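Long-range contacts in adenine phosphoribosyltransferase, putative (Trypanosoma brucei brucei, PDB 5VN4), which probably catalyses the transfer of a phosphoribosyl group to adenine, releasing diphosphate and making AMP in the purine salvage pathway: residues S143-N147 with A172-T176; V167-D171 with F198-Y203. One frame throughout, in Å; residues are numbered along the deposited sequence.

Four short pieces of chain make the two contacts, and they alternate. Segment 143-147 comes first, in the loop between strands 138-140 and 149-153. Next is 167-171, on helix 161-172. Segment 172-176 leads from the end of that helix to strand 176-182, and segment 198-203 lies in the loop after helix 192-197. Contact 1 closes a loop that holds strand 149-153 and the helix; contact 2 closes one that holds strand 176-182, so the closures cross. The helix belongs to both: contact 1 involves the turn at its C-terminal end, contact 2 the side chains of its last turns. F144 joins them, its CE2 and CZ reaching the backbone of V170 and L169. Both contacts also touch the second subunit.

Contact 1: residues S143-N147 with A172-T176; sequences SFDKN and ACGAT
The backbones of D145 and K146 run past the turn at C173-A175, with the CA atoms of K146 and A175 only 4.1 Å apart. That turn is a Schellman motif ending helix 161-172: G174 takes a positive phi, and the chain swings from the helix into strand 176-182 of the phosphoribosyltransferase sheet. The contact therefore sits at the helix-to-strand joint of a beta-alpha-beta unit whose first strand, 149-153, begins just after 143-147.

F144 supplies the apolar half. Its CG lies between the backbone N and the carbonyl carbon, and this chi1 of 66° turns the ring toward C173, whose SG stands over one face, 4.2 Å from the centroid and 26° off the normal. The CB of C173 comes to 3.6 Å from F144 CE2, while A175 CB meets the ring at its edge, in plane. Beyond the contact the same ring packs on H83 and L85 of strand 83-87.

The polar half is mostly backbone and water. K146 N faces C173 O at a poor angle for bonding, and a water takes up the link, donating to C173 O at 2.8 Å and accepting a weak bond from K146 N. A second water ties K146 O to T176 OG1. D145 CB points away from 172-176, and its OD1 accepts from N147 N, from above the carboxylate plane, to make an Asx turn. The carbonyl of D145 meets the other segment: A175 CB lies 3.3 Å from D145 O.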
loop_
_atom_site.group_PDB
_atom_site.type_symbol
_atom_site.label_atom_id
_atom_site.label_comp_id
_atom_site.label_asym_id
_atom_site.label_seq_id
_atom_site.Cartn_x
_atom_site.Cartn_y
_atom_site.Cartn_z
ATOM N N SER A 143 -18.378 -0.331 4.247
ATOM C CA SER A 143 -17.139 -0.211 5.006
ATOM C C SER A 143 -17.168 0.942 5.999
ATOM O O SER A 143 -16.402 0.928 6.967
ATOM C CB SER A 143 -15.943 -0.092 4.060
ATOM O OG SER A 143 -16.130 0.958 3.124
ATOM N N PHE A 144 -18.018 1.940 5.766
ATOM C CA PHE A 144 -18.239 3.035 6.701
ATOM C C PHE A 144 -19.614 3.605 6.376
ATOM O O PHE A 144 -20.218 3.252 5.360
ATOM C CB PHE A 144 -17.117 4.080 6.609
ATOM C CG PHE A 144 -17.076 4.804 5.298
ATOM C CD1 PHE A 144 -16.533 4.203 4.177
ATOM C CD2 PHE A 144 -17.620 6.072 5.178
ATOM C CE1 PHE A 144 -16.514 4.859 2.964
ATOM C CE2 PHE A 144 -17.592 6.735 3.968
ATOM C CZ PHE A 144 -17.052 6.125 2.861
ATOM N N ASP A 145 -20.122 4.471 7.251
ATOM C CA ASP A 145 -21.497 4.946 7.066
ATOM C C ASP A 145 -21.643 6.357 7.630
ATOM O O ASP A 145 -20.658 7.019 7.966
ATOM C CB ASP A 145 -22.522 3.929 7.601
ATOM C CG ASP A 145 -22.555 3.844 9.126
ATOM O OD1 ASP A 145 -21.948 4.678 9.829
ATOM O OD2 ASP A 145 -23.215 2.917 9.636
ATOM N N LYS A 146 -22.894 6.820 7.737
ATOM C CA LYS A 146 -23.132 8.210 8.106
ATOM C C LYS A 146 -22.698 8.532 9.530
ATOM O O LYS A 146 -22.540 9.711 9.863
ATOM C CB LYS A 146 -24.600 8.595 7.870
ATOM C CG LYS A 146 -25.614 7.707 8.560
ATOM C CD LYS A 146 -27.034 8.100 8.168
ATOM C CE LYS A 146 -28.048 7.203 8.832
ATOM N NZ LYS A 146 -27.934 7.305 10.307
ATOM N N ASN A 147 -22.490 7.523 10.367
ATOM C CA ASN A 147 -22.038 7.742 11.731
ATOM C C ASN A 147 -20.525 7.663 11.864
ATOM O O ASN A 147 -20.003 7.759 12.981
ATOM C CB ASN A 147 -22.742 6.760 12.673
ATOM C CG ASN A 147 -24.233 7.013 12.739
ATOM O OD1 ASN A 147 -24.662 8.154 12.894
ATOM N ND2 ASN A 147 -25.028 5.965 12.581
ATOM N N ALA A 172 -20.825 10.143 -0.377
ATOM C CA ALA A 172 -21.806 9.154 -0.812
ATOM C C ALA A 172 -22.367 8.332 0.338
ATOM O O ALA A 172 -23.433 7.727 0.181
ATOM C CB ALA A 172 -21.192 8.230 -1.867
ATOM N N CYS A 173 -21.678 8.286 1.479
ATOM C CA CYS A 173 -22.176 7.595 2.658
ATOM C C CYS A 173 -22.585 8.544 3.774
ATOM O O CYS A 173 -22.990 8.078 4.849
ATOM C CB CYS A 173 -21.142 6.588 3.173
ATOM S SG CYS A 173 -20.685 5.306 1.986
ATOM N N GLY A 174 -22.507 9.853 3.549
ATOM C CA GLY A 174 -22.942 10.809 4.549
ATOM C C GLY A 174 -22.051 10.901 5.763
ATOM O O GLY A 174 -22.467 11.438 6.789
ATOM N N ALA A 175 -20.825 10.400 5.675
ATOM C CA ALA A 175 -19.937 10.353 6.824
ATOM C C ALA A 175 -19.318 11.723 7.091
ATOM O O ALA A 175 -19.316 12.618 6.240
ATOM C CB ALA A 175 -18.817 9.345 6.577
ATOM N N THR A 176 -18.780 11.878 8.297
ATOM C CA THR A 176 -18.059 13.092 8.661
ATOM C C THR A 176 -16.607 12.954 8.225
ATOM O O THR A 176 -15.933 11.982 8.588
ATOM C CB THR A 176 -18.147 13.328 10.167
ATOM O OG1 THR A 176 -19.508 13.606 10.519
ATOM C CG2 THR A 176 -17.269 14.506 10.578
HETATM O O HOH W 1 -24.324 5.680 5.304
HETATM O O HOH W 2 -20.464 11.012 11.245
#

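Contact 2: residues V167-D171 with F198-Y203; sequences VQLVD and FAGGRY
V167 lays its CG1 over one face of the Y203 ring, 4.0 Å from the centroid, in a CH-pi contact. The same methyl lies 3.8 Å from F198 CD2, so it touches both aromatic rings. With CG1 anti to the backbone N (chi1 172°), the methyl points from helix 161-172 at the loop after helix 192-197. Q168, next in the helix, sets CG off-centre over F198 in a CH-pi contact. One turn on from V167, D171 puts its CG at the edge of F198, the carboxylate nearly perpendicular to the ring.

The polar centre is D171 OD1. Y203 OH donates to its anti lone pair over a short 2.5 Å. R202 NH1 comes to the syn side at 2.8 Å, a salt bridge with carboxylate and guanidinium nearly coplanar. The chain of R202 bends at chi3 (-62°), carrying NE aside before NH1 turns in to OD1. OD2 is paired with K240 of the second subunit, which joins this helix-to-loop packing to the dimer interface.

Two positive partners and a hydroxyl thus share one carboxylate on a buried residue; they would be expected to favour its ionised form and fix its rotation.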
loop_
_atom_site.group_PDB
_atom_site.type_symbol
_atom_site.label_atom_id
_atom_site.label_comp_id
_atom_site.label_asym_id
_atom_site.label_seq_id
_atom_site.Cartn_x
_atom_site.Cartn_y
_atom_site.Cartn_z
ATOM N N VAL A 167 -13.354 12.505 -1.388
ATOM C CA VAL A 167 -14.427 13.299 -0.789
ATOM C C VAL A 167 -15.781 12.882 -1.345
ATOM O O VAL A 167 -16.759 12.759 -0.601
ATOM C CB VAL A 167 -14.162 14.807 -0.987
ATOM C CG1 VAL A 167 -15.363 15.642 -0.532
ATOM C CG2 VAL A 167 -12.906 15.239 -0.240
ATOM N N GLN A 168 -15.858 12.643 -2.657
ATOM C CA GLN A 168 -17.112 12.188 -3.260
ATOM C C GLN A 168 -17.576 10.871 -2.649
ATOM O O GLN A 168 -18.771 10.688 -2.386
ATOM C CB GLN A 168 -16.949 12.060 -4.775
ATOM C CG GLN A 168 -16.770 13.407 -5.452
ATOM C CD GLN A 168 -16.294 13.321 -6.889
ATOM O OE1 GLN A 168 -15.819 12.281 -7.338
ATOM N NE2 GLN A 168 -16.407 14.437 -7.621
ATOM N N LEU A 169 -16.645 9.948 -2.391
ATOM C CA LEU A 169 -17.008 8.655 -1.819
ATOM C C LEU A 169 -17.417 8.785 -0.353
ATOM O O LEU A 169 -18.349 8.105 0.096
ATOM C CB LEU A 169 -15.847 7.678 -1.987
ATOM C CG LEU A 169 -15.498 7.326 -3.434
ATOM C CD1 LEU A 169 -14.188 6.541 -3.486
ATOM C CD2 LEU A 169 -16.627 6.540 -4.107
ATOM N N VAL A 170 -16.734 9.645 0.409
ATOM C CA VAL A 170 -17.146 9.907 1.787
ATOM C C VAL A 170 -18.542 10.514 1.805
ATOM O O VAL A 170 -19.412 10.106 2.587
ATOM C CB VAL A 170 -16.114 10.816 2.483
ATOM C CG1 VAL A 170 -16.623 11.269 3.843
ATOM C CG2 VAL A 170 -14.775 10.105 2.607
ATOM N N ASP A 171 -18.771 11.488 0.925
ATOM C CA ASP A 171 -20.063 12.146 0.798
ATOM C C ASP A 171 -21.161 11.156 0.422
ATOM O O ASP A 171 -22.309 11.292 0.868
ATOM C CB ASP A 171 -19.932 13.246 -0.258
ATOM C CG ASP A 171 -21.177 14.077 -0.398
ATOM O OD1 ASP A 171 -21.419 14.922 0.491
ATOM O OD2 ASP A 171 -21.895 13.898 -1.403
ATOM N N PHE A 198 -16.359 21.546 -3.604
ATOM C CA PHE A 198 -17.326 20.501 -3.930
ATOM C C PHE A 198 -18.630 20.699 -3.162
ATOM O O PHE A 198 -18.628 21.062 -1.982
ATOM C CB PHE A 198 -16.724 19.134 -3.564
ATOM C CG PHE A 198 -17.679 17.977 -3.725
ATOM C CD1 PHE A 198 -18.123 17.597 -4.980
ATOM C CD2 PHE A 198 -18.125 17.268 -2.622
ATOM C CE1 PHE A 198 -18.999 16.532 -5.135
ATOM C CE2 PHE A 198 -19.003 16.190 -2.767
ATOM C CZ PHE A 198 -19.442 15.826 -4.024
ATOM N N ALA A 199 -19.752 20.454 -3.844
ATOM C CA ALA A 199 -21.072 20.475 -3.210
ATOM C C ALA A 199 -21.322 21.789 -2.474
ATOM O O ALA A 199 -21.787 21.811 -1.331
ATOM C CB ALA A 199 -21.284 19.264 -2.298
ATOM N N GLY A 200 -20.973 22.892 -3.127
ATOM C CA GLY A 200 -21.228 24.211 -2.570
ATOM C C GLY A 200 -20.462 24.525 -1.305
ATOM O O GLY A 200 -20.909 25.361 -0.512
ATOM N N GLY A 201 -19.315 23.884 -1.090
ATOM C CA GLY A 201 -18.504 24.168 0.077
ATOM C C GLY A 201 -18.799 23.318 1.289
ATOM O O GLY A 201 -18.360 23.669 2.391
ATOM N N ARG A 202 -19.520 22.203 1.114
ATOM C CA ARG A 202 -19.869 21.304 2.213
ATOM C C ARG A 202 -18.665 20.884 3.055
ATOM O O ARG A 202 -18.809 20.643 4.260
ATOM C CB ARG A 202 -20.577 20.073 1.634
ATOM C CG ARG A 202 -21.068 19.036 2.649
ATOM C CD ARG A 202 -21.891 17.950 1.951
ATOM N NE ARG A 202 -23.085 18.528 1.330
ATOM C CZ ARG A 202 -23.757 17.985 0.321
ATOM N NH1 ARG A 202 -23.374 16.826 -0.199
ATOM N NH2 ARG A 202 -24.823 18.606 -0.168
ATOM N N TYR A 203 -17.477 20.787 2.452
ATOM C CA TYR A 203 -16.286 20.314 3.148
ATOM C C TYR A 203 -15.227 21.397 3.334
ATOM O O TYR A 203 -14.057 21.082 3.561
ATOM C CB TYR A 203 -15.728 19.069 2.451
ATOM C CG TYR A 203 -16.763 17.957 2.432
ATOM C CD1 TYR A 203 -16.971 17.145 3.548
ATOM C CD2 TYR A 203 -17.578 17.760 1.320
ATOM C CE1 TYR A 203 -17.955 16.154 3.544
ATOM C CE2 TYR A 203 -18.539 16.773 1.302
ATOM C CZ TYR A 203 -18.728 15.977 2.412
ATOM O OH TYR A 203 -19.709 15.008 2.380
#